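PDB 7F3H: bifunctional cytochrome P450/NADPH--P450 reductase from Deinococcus aerius, which probably hydroxylates organic substrates at a heme iron, using electrons from NADPH that its fused reductase part would deliver. Local coordinates for residues Trp100-Arg105 against Ala243-Thr248. Residues are numbered along the deposited sequence; the frame is centred on the assembly and turned at random.
Sequences WGKAHR and ATDPET. With HEM (protoporphyrin IX containing Fe), chain E.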
loop_
_atom_site.group_PDB
_atom_site.type_symbol
_atom_site.label_atom_id
_atom_site.label_comp_id
_atom_site.label_asym_id
_atom_site.label_seq_id
_atom_site.Cartn_x
_atom_site.Cartn_y
_atom_site.Cartn_z
ATOM N N TRP A 100 1.537 17.656 -10.992
ATOM C CA TRP A 100 0.630 16.896 -10.140
ATOM C C TRP A 100 -0.795 16.993 -10.667
ATOM O O TRP A 100 -1.423 15.975 -10.979
ATOM C CB TRP A 100 0.682 17.342 -8.677
ATOM C CG TRP A 100 -0.297 16.475 -7.898
ATOM C CD1 TRP A 100 -0.047 15.238 -7.362
ATOM C CD2 TRP A 100 -1.696 16.737 -7.643
ATOM N NE1 TRP A 100 -1.179 14.737 -6.771
ATOM C CE2 TRP A 100 -2.204 15.633 -6.923
ATOM C CE3 TRP A 100 -2.555 17.799 -7.941
ATOM C CZ2 TRP A 100 -3.544 15.558 -6.491
ATOM C CZ3 TRP A 100 -3.888 17.725 -7.507
ATOM C CH2 TRP A 100 -4.365 16.611 -6.788
ATOM N N GLY A 101 -1.317 18.227 -10.764
ATOM C CA GLY A 101 -2.649 18.431 -11.303
ATOM C C GLY A 101 -2.826 17.777 -12.654
ATOM O O GLY A 101 -3.835 17.102 -12.899
ATOM N N LYS A 102 -1.830 17.932 -13.538
ATOM C CA LYS A 102 -1.946 17.372 -14.885
ATOM C C LYS A 102 -2.104 15.854 -14.827
ATOM O O LYS A 102 -3.082 15.288 -15.350
ATOM C CB LYS A 102 -0.722 17.753 -15.723
ATOM C CG LYS A 102 -0.724 19.171 -16.266
ATOM C CD LYS A 102 0.641 19.561 -16.865
ATOM C CE LYS A 102 1.044 18.694 -18.066
ATOM N NZ LYS A 102 2.215 19.229 -18.870
ATOM N N ALA A 103 -1.131 15.176 -14.203
ATOM C CA ALA A 103 -1.188 13.720 -14.076
ATOM C C ALA A 103 -2.465 13.279 -13.385
ATOM O O ALA A 103 -3.127 12.351 -13.842
ATOM C CB ALA A 103 0.033 13.210 -13.314
ATOM N N HIS A 104 -2.838 13.948 -12.299
ATOM C CA HIS A 104 -4.035 13.579 -11.558
ATOM C C HIS A 104 -5.249 13.565 -12.482
ATOM O O HIS A 104 -5.957 12.551 -12.600
ATOM C CB HIS A 104 -4.220 14.562 -10.386
ATOM C CG HIS A 104 -5.475 14.344 -9.595
ATOM N ND1 HIS A 104 -5.713 13.190 -8.876
ATOM C CD2 HIS A 104 -6.570 15.126 -9.427
ATOM C CE1 HIS A 104 -6.895 13.277 -8.290
ATOM N NE2 HIS A 104 -7.436 14.440 -8.613
ATOM N N ARG A 105 -5.494 14.687 -13.171
ATOM C CA ARG A 105 -6.681 14.767 -14.017
ATOM C C ARG A 105 -6.595 13.809 -15.199
ATOM O O ARG A 105 -7.614 13.268 -15.622
ATOM C CB ARG A 105 -6.892 16.200 -14.467
ATOM C CG ARG A 105 -7.241 17.134 -13.302
ATOM C CD ARG A 105 -7.502 18.522 -13.828
ATOM N NE ARG A 105 -6.324 19.150 -14.442
ATOM C CZ ARG A 105 -5.463 19.921 -13.778
ATOM N NH1 ARG A 105 -5.641 20.144 -12.477
ATOM N NH2 ARG A 105 -4.430 20.478 -14.416
ATOM N N ALA A 243 -3.422 11.094 -24.113
ATOM C CA ALA A 243 -4.318 11.937 -23.333
ATOM C C ALA A 243 -3.769 13.338 -23.074
ATOM O O ALA A 243 -2.577 13.530 -22.820
ATOM C CB ALA A 243 -4.615 11.253 -22.002
ATOM N N THR A 244 -4.651 14.326 -23.173
ATOM C CA THR A 244 -4.332 15.679 -22.753
ATOM C C THR A 244 -5.156 16.045 -21.522
ATOM O O THR A 244 -6.289 15.581 -21.339
ATOM C CB THR A 244 -4.568 16.697 -23.880
ATOM O OG1 THR A 244 -5.859 16.481 -24.443
ATOM C CG2 THR A 244 -3.545 16.559 -24.983
ATOM N N ASP A 245 -4.579 16.891 -20.690
ATOM C CA ASP A 245 -5.245 17.441 -19.519
ATOM C C ASP A 245 -6.413 18.326 -19.940
ATOM O O ASP A 245 -6.207 19.359 -20.595
ATOM C CB ASP A 245 -4.246 18.226 -18.668
ATOM C CG ASP A 245 -4.889 18.892 -17.473
ATOM O OD1 ASP A 245 -5.943 18.425 -17.011
ATOM O OD2 ASP A 245 -4.350 19.909 -16.997
ATOM N N PRO A 246 -7.664 17.959 -19.598
ATOM C CA PRO A 246 -8.819 18.751 -20.067
ATOM C C PRO A 246 -8.812 20.197 -19.583
ATOM O O PRO A 246 -9.618 21.016 -20.039
ATOM C CB PRO A 246 -10.025 17.989 -19.497
ATOM C CG PRO A 246 -9.492 17.122 -18.432
ATOM C CD PRO A 246 -8.072 16.798 -18.786
ATOM N N GLU A 247 -7.851 20.560 -18.739
ATOM C CA GLU A 247 -7.769 21.906 -18.196
ATOM C C GLU A 247 -6.756 22.775 -18.934
ATOM O O GLU A 247 -7.079 23.901 -19.324
ATOM C CB GLU A 247 -7.424 21.844 -16.701
ATOM C CG GLU A 247 -7.884 23.036 -15.902
ATOM C CD GLU A 247 -7.348 23.012 -14.481
ATOM O OE1 GLU A 247 -7.957 22.341 -13.609
ATOM O OE2 GLU A 247 -6.309 23.666 -14.238
ATOM N N THR A 248 -5.525 22.288 -19.126
ATOM C CA THR A 248 -4.476 23.068 -19.764
ATOM C C THR A 248 -4.273 22.675 -21.210
ATOM O O THR A 248 -3.525 23.354 -21.922
ATOM C CB THR A 248 -3.134 22.936 -19.016
ATOM O OG1 THR A 248 -2.694 21.574 -19.023
ATOM C CG2 THR A 248 -3.262 23.393 -17.570
HETATM C CHA HEM E . -1.365 7.130 -2.618
HETATM C CHB HEM E . -0.838 4.294 -6.529
HETATM C CHC HEM E . -2.112 0.417 -3.863
HETATM C CHD HEM E . -2.348 3.210 0.094
HETATM C C1A HEM E . -1.121 6.699 -3.899
HETATM C C2A HEM E . -0.655 7.531 -4.988
HETATM C C3A HEM E . -0.539 6.772 -6.089
HETATM C C4A HEM E . -0.853 5.404 -5.707
HETATM C CMA HEM E . -0.083 7.251 -7.491
HETATM C CAA HEM E . -0.460 9.052 -4.881
HETATM C CBA HEM E . -1.769 9.712 -5.330
HETATM C CGA HEM E . -1.676 11.238 -5.346
HETATM O O1A HEM E . -2.127 11.815 -6.373
HETATM O O2A HEM E . -1.081 11.905 -4.446
HETATM C C1B HEM E . -1.173 3.003 -6.175
HETATM C C2B HEM E . -1.224 1.846 -7.060
HETATM C C3B HEM E . -1.625 0.796 -6.322
HETATM C C4B HEM E . -1.766 1.239 -4.946
HETATM C CMB HEM E . -0.950 1.902 -8.577
HETATM C CAB HEM E . -1.790 -0.695 -6.689
HETATM C CBB HEM E . -1.441 -1.236 -7.859
HETATM C C1C HEM E . -2.277 0.822 -2.548
HETATM C C2C HEM E . -2.707 -0.006 -1.413
HETATM C C3C HEM E . -2.737 0.816 -0.348
HETATM C C4C HEM E . -2.387 2.141 -0.760
HETATM C CMC HEM E . -3.009 -1.533 -1.466
HETATM C CAC HEM E . -3.109 0.577 1.108
HETATM C CBC HEM E . -3.512 -0.607 1.547
HETATM C C1D HEM E . -2.098 4.512 -0.289
HETATM C C2D HEM E . -2.027 5.668 0.600
HETATM C C3D HEM E . -1.763 6.727 -0.164
HETATM C C4D HEM E . -1.636 6.306 -1.545
HETATM C CMD HEM E . -2.234 5.688 2.138
HETATM C CAD HEM E . -1.600 8.141 0.362
HETATM C CBD HEM E . -0.139 8.219 0.717
HETATM C CGD HEM E . 0.185 9.508 1.393
HETATM O O1D HEM E . 1.402 9.814 1.387
HETATM O O2D HEM E . -0.740 10.208 1.920
HETATM N NA HEM E . -1.199 5.407 -4.370
HETATM N NB HEM E . -1.519 2.603 -4.906
HETATM N NC HEM E . -2.077 2.121 -2.099
HETATM N ND HEM E . -1.857 4.942 -1.585
HETATM FE FE HEM E . -1.783 3.817 -3.219
#
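Arg105 and Asp245 hold each other through a two-bonded salt bridge. The arginine presents its side: NE gives a hydrogen bond to Asp245 OD1 at 2.7 Å and NH2 one to OD2 at 2.6 Å, both close to straight. Each oxygen lies in the guanidinium plane and is met on its syn side, though the two flat groups are turned 27° apart. A bend at chi3 (-64°) in the arginine chain folds the guanidinium back along its helix, where Gly101 O lies over one face.

The opposite face takes a second, looser charge. Glu247 lays its carboxylate over the guanidinium, with OE1 3.4 Å from Arg105 NH1 but well out of the plane, an electrostatic pairing to which no N-H points. With an alanine in place of Arg105, buried Asp245 would probably lose its charged mate, and the carboxylate of Glu247 the flat group it stacks on.

Within the loop, Asp245 also gathers the turn that follows it. Thr248 OG1 hydrogen-bonds to Asp245 OD2 at 3.1 Å, reaching it on the anti side and from the other face to Arg105 NH2, while the backbone N atoms of Glu247 and Thr248 add weak bonds to OD1 and OD2. Lys102 contributes the flank of its chain, CG lying 3.8 Å from Asp245 OD2; its amine goes on to Glu250 and the carbonyl of Arg251.

On the heme side of the same helix, Trp100 NE1 donates a hydrogen bond to propionate oxygen O1A of the heme at 3.1 Å. Helix 98-107 thus stands between the cofactor of this P450 fold and the surface loop that joins helix 236-242 to the long helix 254-285.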